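PDB 3ORF: dihydropteridine reductase from Dictyostelium discoideum, which catalyses the NADH- or NADPH-dependent reduction of quinonoid dihydropteridines to tetrahydropteridines, probably keeping up the supply of tetrahydrobiopterin for aromatic amino acid hydroxylases. Local coordinates for residues G97-F108 with T152-A160. Residues are numbered along the deposited sequence; the frame is centred on the assembly and turned at random.
Sequences GWSGGNASSDEF and TSGMIAYGA. With NAD (nicotinamide-adenine-dinucleotide), chain E.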
ATOM      1  N   GLY A  97       7.368  -9.706   6.050  1.00 34.00           N
ATOM      2  CA  GLY A  97       7.785  -9.564   7.453  1.00 32.61           C
ATOM      3  C   GLY A  97       6.585  -9.015   8.201  1.00 31.39           C
ATOM      4  O   GLY A  97       5.677  -8.431   7.590  1.00 30.33           O
ATOM      5  N   TRP A  98       6.615  -9.141   9.525  1.00 29.31           N
ATOM      6  CA  TRP A  98       5.661  -8.477  10.393  1.00 29.64           C
ATOM      7  C   TRP A  98       6.302  -7.505  11.402  1.00 30.13           C
ATOM      8  O   TRP A  98       7.322  -7.791  11.992  1.00 30.33           O
ATOM      9  CB  TRP A  98       4.769  -9.530  11.117  1.00 29.62           C
ATOM     10  CG  TRP A  98       3.669  -8.825  11.940  1.00 28.49           C
ATOM     11  CD1 TRP A  98       2.447  -8.433  11.482  1.00 27.64           C
ATOM     12  CD2 TRP A  98       3.746  -8.389  13.301  1.00 26.27           C
ATOM     13  NE1 TRP A  98       1.739  -7.823  12.485  1.00 29.27           N
ATOM     14  CE2 TRP A  98       2.519  -7.789  13.614  1.00 30.16           C
ATOM     15  CE3 TRP A  98       4.724  -8.477  14.291  1.00 33.04           C
ATOM     16  CZ2 TRP A  98       2.249  -7.242  14.867  1.00 34.08           C
ATOM     17  CZ3 TRP A  98       4.445  -7.970  15.564  1.00 33.84           C
ATOM     18  CH2 TRP A  98       3.240  -7.331  15.831  1.00 38.40           C
ATOM     19  N   SER A  99       5.692  -6.364  11.609  1.00 30.80           N
ATOM     20  CA  SER A  99       6.093  -5.449  12.688  1.00 32.44           C
ATOM     21  C   SER A  99       4.836  -4.789  13.151  1.00 33.17           C
ATOM     22  O   SER A  99       3.976  -4.532  12.298  1.00 33.93           O
ATOM     23  CB  SER A  99       6.974  -4.305  12.157  1.00 32.98           C
ATOM     24  OG  SER A  99       8.346  -4.648  12.195  1.00 35.91           O
ATOM     25  N   GLY A 100       4.766  -4.445  14.459  1.00 33.15           N
ATOM     26  CA  GLY A 100       3.591  -3.855  15.080  1.00 31.41           C
ATOM     27  C   GLY A 100       3.633  -2.348  15.175  1.00 31.80           C
ATOM     28  O   GLY A 100       4.594  -1.704  14.810  1.00 32.34           O
ATOM     29  N   GLY A 101       2.539  -1.785  15.651  1.00 33.59           N
ATOM     30  CA  GLY A 101       2.507  -0.445  16.142  1.00 34.23           C
ATOM     31  C   GLY A 101       1.396   0.350  15.538  1.00 35.07           C
ATOM     32  O   GLY A 101       1.165   0.279  14.319  1.00 34.58           O
ATOM     33  N   ASN A 102       0.741   1.131  16.398  1.00 34.54           N
ATOM     34  CA  ASN A 102      -0.218   2.116  15.982  1.00 35.17           C
ATOM     35  C   ASN A 102       0.477   3.449  15.695  1.00 35.83           C
ATOM     36  O   ASN A 102       1.713   3.555  15.683  1.00 35.17           O
ATOM     37  CB  ASN A 102      -1.382   2.262  16.986  1.00 33.97           C
ATOM     38  CG  ASN A 102      -0.996   3.026  18.206  1.00 38.94           C
ATOM     39  OD1 ASN A 102       0.175   3.282  18.435  1.00 38.73           O
ATOM     40  ND2 ASN A 102      -1.990   3.419  19.012  1.00 40.15           N
ATOM     41  N   ALA A 103      -0.307   4.473  15.430  1.00 37.33           N
ATOM     42  CA  ALA A 103       0.288   5.656  14.824  1.00 39.25           C
ATOM     43  C   ALA A 103       1.031   6.521  15.827  1.00 40.81           C
ATOM     44  O   ALA A 103       1.875   7.342  15.444  1.00 41.14           O
ATOM     45  CB  ALA A 103      -0.743   6.463  14.071  1.00 40.27           C
ATOM     46  N   SER A 104       0.766   6.312  17.103  1.00 42.31           N
ATOM     47  CA  SER A 104       1.376   7.205  18.101  1.00 45.70           C
ATOM     48  C   SER A 104       2.532   6.565  18.850  1.00 46.02           C
ATOM     49  O   SER A 104       3.218   7.249  19.609  1.00 48.67           O
ATOM     50  CB  SER A 104       0.339   7.791  19.076  1.00 46.62           C
ATOM     51  OG  SER A 104      -0.309   6.759  19.786  1.00 45.86           O
ATOM     52  N   SER A 105       2.763   5.288  18.589  1.00 44.75           N
ATOM     53  CA  SER A 105       3.757   4.510  19.280  1.00 44.93           C
ATOM     54  C   SER A 105       5.195   4.823  18.811  1.00 45.24           C
ATOM     55  O   SER A 105       5.422   5.271  17.670  1.00 44.06           O
ATOM     56  CB  SER A 105       3.442   3.022  19.093  1.00 43.38           C
ATOM     57  OG  SER A 105       3.729   2.620  17.766  1.00 43.81           O
ATOM     58  N   ASP A 106       6.151   4.516  19.692  1.00 44.69           N
ATOM     59  CA  ASP A 106       7.543   4.843  19.488  1.00 44.97           C
ATOM     60  C   ASP A 106       8.119   4.163  18.265  1.00 42.85           C
ATOM     61  O   ASP A 106       8.955   4.734  17.588  1.00 43.40           O
ATOM     62  CB  ASP A 106       8.383   4.452  20.736  1.00 46.22           C
ATOM     63  CG  ASP A 106       8.129   5.377  21.984  1.00 50.58           C
ATOM     64  OD1 ASP A 106       8.480   4.959  23.114  1.00 55.28           O
ATOM     65  OD2 ASP A 106       7.623   6.519  21.854  1.00 54.38           O
ATOM     66  N   GLU A 107       7.705   2.935  17.982  1.00 39.89           N
ATOM     67  CA  GLU A 107       8.286   2.189  16.890  1.00 37.63           C
ATOM     68  C   GLU A 107       7.622   2.430  15.508  1.00 37.62           C
ATOM     69  O   GLU A 107       7.954   1.722  14.510  1.00 36.44           O
ATOM     70  CB  GLU A 107       8.223   0.688  17.216  1.00 38.03           C
ATOM     71  CG  GLU A 107       6.777   0.073  17.121  1.00 36.45           C
ATOM     72  CD  GLU A 107       6.000   0.169  18.454  1.00 38.71           C
ATOM     73  OE1 GLU A 107       6.182   1.161  19.175  1.00 38.06           O
ATOM     74  OE2 GLU A 107       5.160  -0.722  18.760  1.00 41.37           O
ATOM     75  N   PHE A 108       6.745   3.427  15.434  1.00 36.66           N
ATOM     76  CA  PHE A 108       5.848   3.549  14.329  1.00 36.50           C
ATOM     77  C   PHE A 108       6.538   3.864  13.016  1.00 36.07           C
ATOM     78  O   PHE A 108       6.331   3.125  12.032  1.00 33.59           O
ATOM     79  CB  PHE A 108       4.704   4.527  14.580  1.00 37.09           C
ATOM     80  CG  PHE A 108       3.858   4.790  13.329  1.00 40.37           C
ATOM     81  CD1 PHE A 108       3.091   3.739  12.752  1.00 38.96           C
ATOM     82  CD2 PHE A 108       3.906   6.028  12.679  1.00 38.07           C
ATOM     83  CE1 PHE A 108       2.333   3.921  11.611  1.00 36.32           C
ATOM     84  CE2 PHE A 108       3.125   6.252  11.516  1.00 39.27           C
ATOM     85  CZ  PHE A 108       2.338   5.180  10.980  1.00 39.75           C
ATOM     86  N   THR A 152      -6.644  -2.881  11.134  1.00 31.77           N
ATOM     87  CA  THR A 152      -5.378  -3.278  11.650  1.00 30.82           C
ATOM     88  C   THR A 152      -4.788  -2.083  12.411  1.00 31.82           C
ATOM     89  O   THR A 152      -3.596  -1.735  12.293  1.00 31.04           O
ATOM     90  CB  THR A 152      -4.479  -3.659  10.472  1.00 30.22           C
ATOM     91  OG1 THR A 152      -4.539  -2.617   9.474  1.00 29.09           O
ATOM     92  CG2 THR A 152      -4.890  -5.075   9.843  1.00 27.91           C
ATOM     93  N   SER A 153      -5.636  -1.444  13.192  1.00 34.17           N
ATOM     94  CA  SER A 153      -5.244  -0.371  14.105  1.00 37.38           C
ATOM     95  C   SER A 153      -3.992  -0.569  14.936  1.00 37.13           C
ATOM     96  O   SER A 153      -3.229   0.373  15.101  1.00 39.71           O
ATOM     97  CB  SER A 153      -6.383  -0.070  15.033  1.00 39.15           C
ATOM     98  OG  SER A 153      -7.342   0.593  14.227  1.00 46.03           O
ATOM     99  N   GLY A 154      -3.780  -1.751  15.487  1.00 35.78           N
ATOM    100  CA  GLY A 154      -2.554  -1.975  16.235  1.00 34.50           C
ATOM    101  C   GLY A 154      -1.333  -2.292  15.421  1.00 33.39           C
ATOM    102  O   GLY A 154      -0.306  -2.614  16.004  1.00 32.82           O
ATOM    103  N   MET A 155      -1.431  -2.275  14.072  1.00 32.95           N
ATOM    104  CA  MET A 155      -0.325  -2.697  13.207  1.00 30.03           C
ATOM    105  C   MET A 155      -0.585  -2.118  11.816  1.00 30.95           C
ATOM    106  O   MET A 155      -0.699  -2.801  10.791  1.00 26.97           O
ATOM    107  CB  MET A 155      -0.215  -4.216  13.139  1.00 30.01           C
ATOM    108  CG  MET A 155      -1.496  -4.909  12.762  1.00 29.07           C
ATOM    109  SD  MET A 155      -1.359  -6.726  12.815  1.00 34.17           S
ATOM    110  CE  MET A 155      -1.958  -7.139  14.456  1.00 36.87           C
ATOM    111  N   ILE A 156      -0.626  -0.800  11.834  1.00 31.64           N
ATOM    112  CA  ILE A 156      -1.074  -0.022  10.739  1.00 30.07           C
ATOM    113  C   ILE A 156      -0.166  -0.210   9.503  1.00 28.68           C
ATOM    114  O   ILE A 156      -0.625  -0.183   8.367  1.00 27.57           O
ATOM    115  CB  ILE A 156      -1.078   1.472  11.216  1.00 29.91           C
ATOM    116  CG1 ILE A 156      -2.192   1.681  12.238  1.00 29.83           C
ATOM    117  CG2 ILE A 156      -1.247   2.432  10.035  1.00 29.60           C
ATOM    118  CD1 ILE A 156      -2.392   3.121  12.614  1.00 35.92           C
ATOM    119  N   ALA A 157       1.128  -0.344   9.724  1.00 27.84           N
ATOM    120  CA  ALA A 157       2.023  -0.386   8.579  1.00 26.51           C
ATOM    121  C   ALA A 157       1.959  -1.737   7.889  1.00 24.51           C
ATOM    122  O   ALA A 157       1.934  -1.866   6.622  1.00 23.15           O
ATOM    123  CB  ALA A 157       3.439  -0.076   9.040  1.00 28.76           C
ATOM    124  N   TYR A 158       1.864  -2.764   8.699  1.00 23.98           N
ATOM    125  CA  TYR A 158       1.675  -4.137   8.158  1.00 24.47           C
ATOM    126  C   TYR A 158       0.337  -4.196   7.437  1.00 24.18           C
ATOM    127  O   TYR A 158       0.246  -4.762   6.327  1.00 25.73           O
ATOM    128  CB  TYR A 158       1.719  -5.155   9.310  1.00 24.49           C
ATOM    129  CG  TYR A 158       1.400  -6.600   8.937  1.00 23.87           C
ATOM    130  CD1 TYR A 158       2.331  -7.368   8.237  1.00 22.25           C
ATOM    131  CD2 TYR A 158       0.188  -7.179   9.315  1.00 25.89           C
ATOM    132  CE1 TYR A 158       2.091  -8.671   7.936  1.00 26.91           C
ATOM    133  CE2 TYR A 158      -0.099  -8.552   8.979  1.00 24.30           C
ATOM    134  CZ  TYR A 158       0.853  -9.253   8.325  1.00 24.94           C
ATOM    135  OH  TYR A 158       0.633 -10.525   8.014  1.00 30.05           O
ATOM    136  N   GLY A 159      -0.724  -3.654   8.060  1.00 24.71           N
ATOM    137  CA  GLY A 159      -2.112  -3.781   7.464  1.00 23.08           C
ATOM    138  C   GLY A 159      -2.158  -3.025   6.116  1.00 23.21           C
ATOM    139  O   GLY A 159      -2.628  -3.540   5.084  1.00 20.85           O
ATOM    140  N   ALA A 160      -1.607  -1.801   6.106  1.00 23.33           N
ATOM    141  CA  ALA A 160      -1.678  -1.026   4.840  1.00 23.79           C
ATOM    142  C   ALA A 160      -0.835  -1.654   3.699  1.00 22.32           C
ATOM    143  O   ALA A 160      -1.259  -1.638   2.606  1.00 22.53           O
ATOM    144  CB  ALA A 160      -1.311   0.410   5.053  1.00 24.82           C
TER
HETATM  145  PA  NAD E 901      10.337 -15.395   7.153  1.00 34.60           P
HETATM  146  O1A NAD E 901      10.802 -14.163   7.843  1.00 37.00           O
HETATM  147  O2A NAD E 901      10.908 -16.726   7.498  1.00 32.27           O
HETATM  148  O5B NAD E 901      10.754 -15.219   5.575  1.00 35.20           O
HETATM  149  C5B NAD E 901      10.545 -14.133   4.747  1.00 35.50           C
HETATM  150  C4B NAD E 901      11.660 -14.191   3.687  1.00 35.46           C
HETATM  151  O4B NAD E 901      11.466 -13.023   2.836  1.00 36.35           O
HETATM  152  C3B NAD E 901      13.037 -13.979   4.372  1.00 36.75           C
HETATM  153  O3B NAD E 901      13.980 -14.821   3.752  1.00 36.88           O
HETATM  154  C2B NAD E 901      13.460 -12.585   3.952  1.00 38.45           C
HETATM  155  O2B NAD E 901      14.882 -12.504   3.765  1.00 40.13           O
HETATM  156  C1B NAD E 901      12.755 -12.468   2.586  1.00 38.25           C
HETATM  157  N9A NAD E 901      12.453 -11.076   2.151  1.00 38.27           N
HETATM  158  C8A NAD E 901      12.027 -10.080   2.970  1.00 36.75           C
HETATM  159  N7A NAD E 901      11.810  -9.005   2.196  1.00 40.02           N
HETATM  160  C5A NAD E 901      12.130  -9.298   0.898  1.00 38.71           C
HETATM  161  C6A NAD E 901      12.118  -8.584  -0.340  1.00 38.64           C
HETATM  162  N6A NAD E 901      11.804  -7.266  -0.393  1.00 37.52           N
HETATM  163  N1A NAD E 901      12.481  -9.224  -1.489  1.00 37.07           N
HETATM  164  C2A NAD E 901      12.865 -10.493  -1.448  1.00 33.82           C
HETATM  165  N3A NAD E 901      12.883 -11.188  -0.291  1.00 33.58           N
HETATM  166  C4A NAD E 901      12.552 -10.622   0.890  1.00 35.47           C
HETATM  167  O3  NAD E 901       8.766 -15.335   7.234  1.00 31.68           O
HETATM  168  PN  NAD E 901       7.720 -16.446   7.060  1.00 39.18           P
HETATM  169  O1N NAD E 901       7.349 -16.792   8.469  1.00 41.13           O
HETATM  170  O2N NAD E 901       8.102 -17.478   6.008  1.00 36.14           O
HETATM  171  O5D NAD E 901       6.428 -15.680   6.444  1.00 42.49           O
HETATM  172  C5D NAD E 901       6.115 -15.691   5.046  1.00 50.66           C
HETATM  173  C4D NAD E 901       4.971 -14.703   4.745  1.00 55.69           C
HETATM  174  O4D NAD E 901       3.918 -14.857   5.734  1.00 59.36           O
HETATM  175  C3D NAD E 901       5.319 -13.210   4.767  1.00 56.37           C
HETATM  176  O3D NAD E 901       4.823 -12.657   3.497  1.00 53.22           O
HETATM  177  C2D NAD E 901       4.508 -12.638   5.938  1.00 59.37           C
HETATM  178  O2D NAD E 901       4.196 -11.277   5.603  1.00 58.46           O
HETATM  179  C1D NAD E 901       3.270 -13.547   5.772  1.00 60.63           C
HETATM  180  N1N NAD E 901       1.971 -13.649   6.580  1.00 62.96           N
HETATM  181  C2N NAD E 901       1.812 -14.403   7.826  1.00 63.57           C
HETATM  182  C3N NAD E 901       0.512 -14.409   8.443  1.00 61.26           C
HETATM  183  C7N NAD E 901       0.181 -15.173   9.755  1.00 55.51           C
HETATM  184  O7N NAD E 901      -0.498 -14.615  10.638  1.00 56.55           O
HETATM  185  N7N NAD E 901       0.617 -16.450   9.787  1.00 38.14           N
HETATM  186  C4N NAD E 901      -0.573 -13.730   7.838  1.00 63.76           C
HETATM  187  C5N NAD E 901      -0.406 -13.043   6.629  1.00 62.21           C
HETATM  188  C6N NAD E 901       0.838 -13.006   6.022  1.00 59.60           C
HETATM  189  O   HOH W   1       2.409  -2.548  11.441  1.00 25.87           O
HETATM  190  O   HOH W   2       2.707  -0.016  12.235  1.00 28.68           O
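Trp98 drives the edge of its five-membered ring into the face of Tyr158, an edge-to-face pair with planes at 70°. Trp98 CD1 does the touching; it sits over the centre of the phenol ring, 3.3 Å from Tyr158 CG. The indole lies back against its own loop, with Gly100 N over one face near the rim. It swings out away from the backbone N (chi1 -175°), and NE1 ends up facing the start of the helix. There Trp98 NE1 points almost straight at Met155 SD, a weak hydrogen bond of 3.3 Å; the sulfur lies near the indole plane, an edge-on Met-aromatic contact.

Tyr158 is the predicted proton acceptor, and its OH lies 3.1 Å from NAD C5N on the nicotinamide ring. Gly97 O meets the phenol at its edge. Cut back to an alanine here, the side chain would probably leave the indole edge without the ring it packs on and the nicotinamide without its neighbouring hydroxyl.

Further along, Gly101 and Met155 form a single beta bridge: Gly101 N gives a hydrogen bond to Gly154 O (3.0 Å), and Ile156 N returns one to Gly101 O (3.2 Å). Two waters extend this link into the first turn, water 1 joining Ser99 O to Tyr158 N and water 2 joining Gly101 O to Ala157 N. Besides supplying that backbone N-H, Ile156 points toward the loop, where its CD1 packs on Ala103 CB (4.0 Å) and its CG2 meets Phe108 CE1.

The contact thus ties the loop between strand 88-93 and helix 108-133 to the start of helix 156-172 in this Rossmann-fold SDR enzyme. Met115 of helix 108-133 packs on Ser99, Ala157 and Tyr158, while Asn176 O of the second subunit accepts a hydrogen bond from Asn102 ND2.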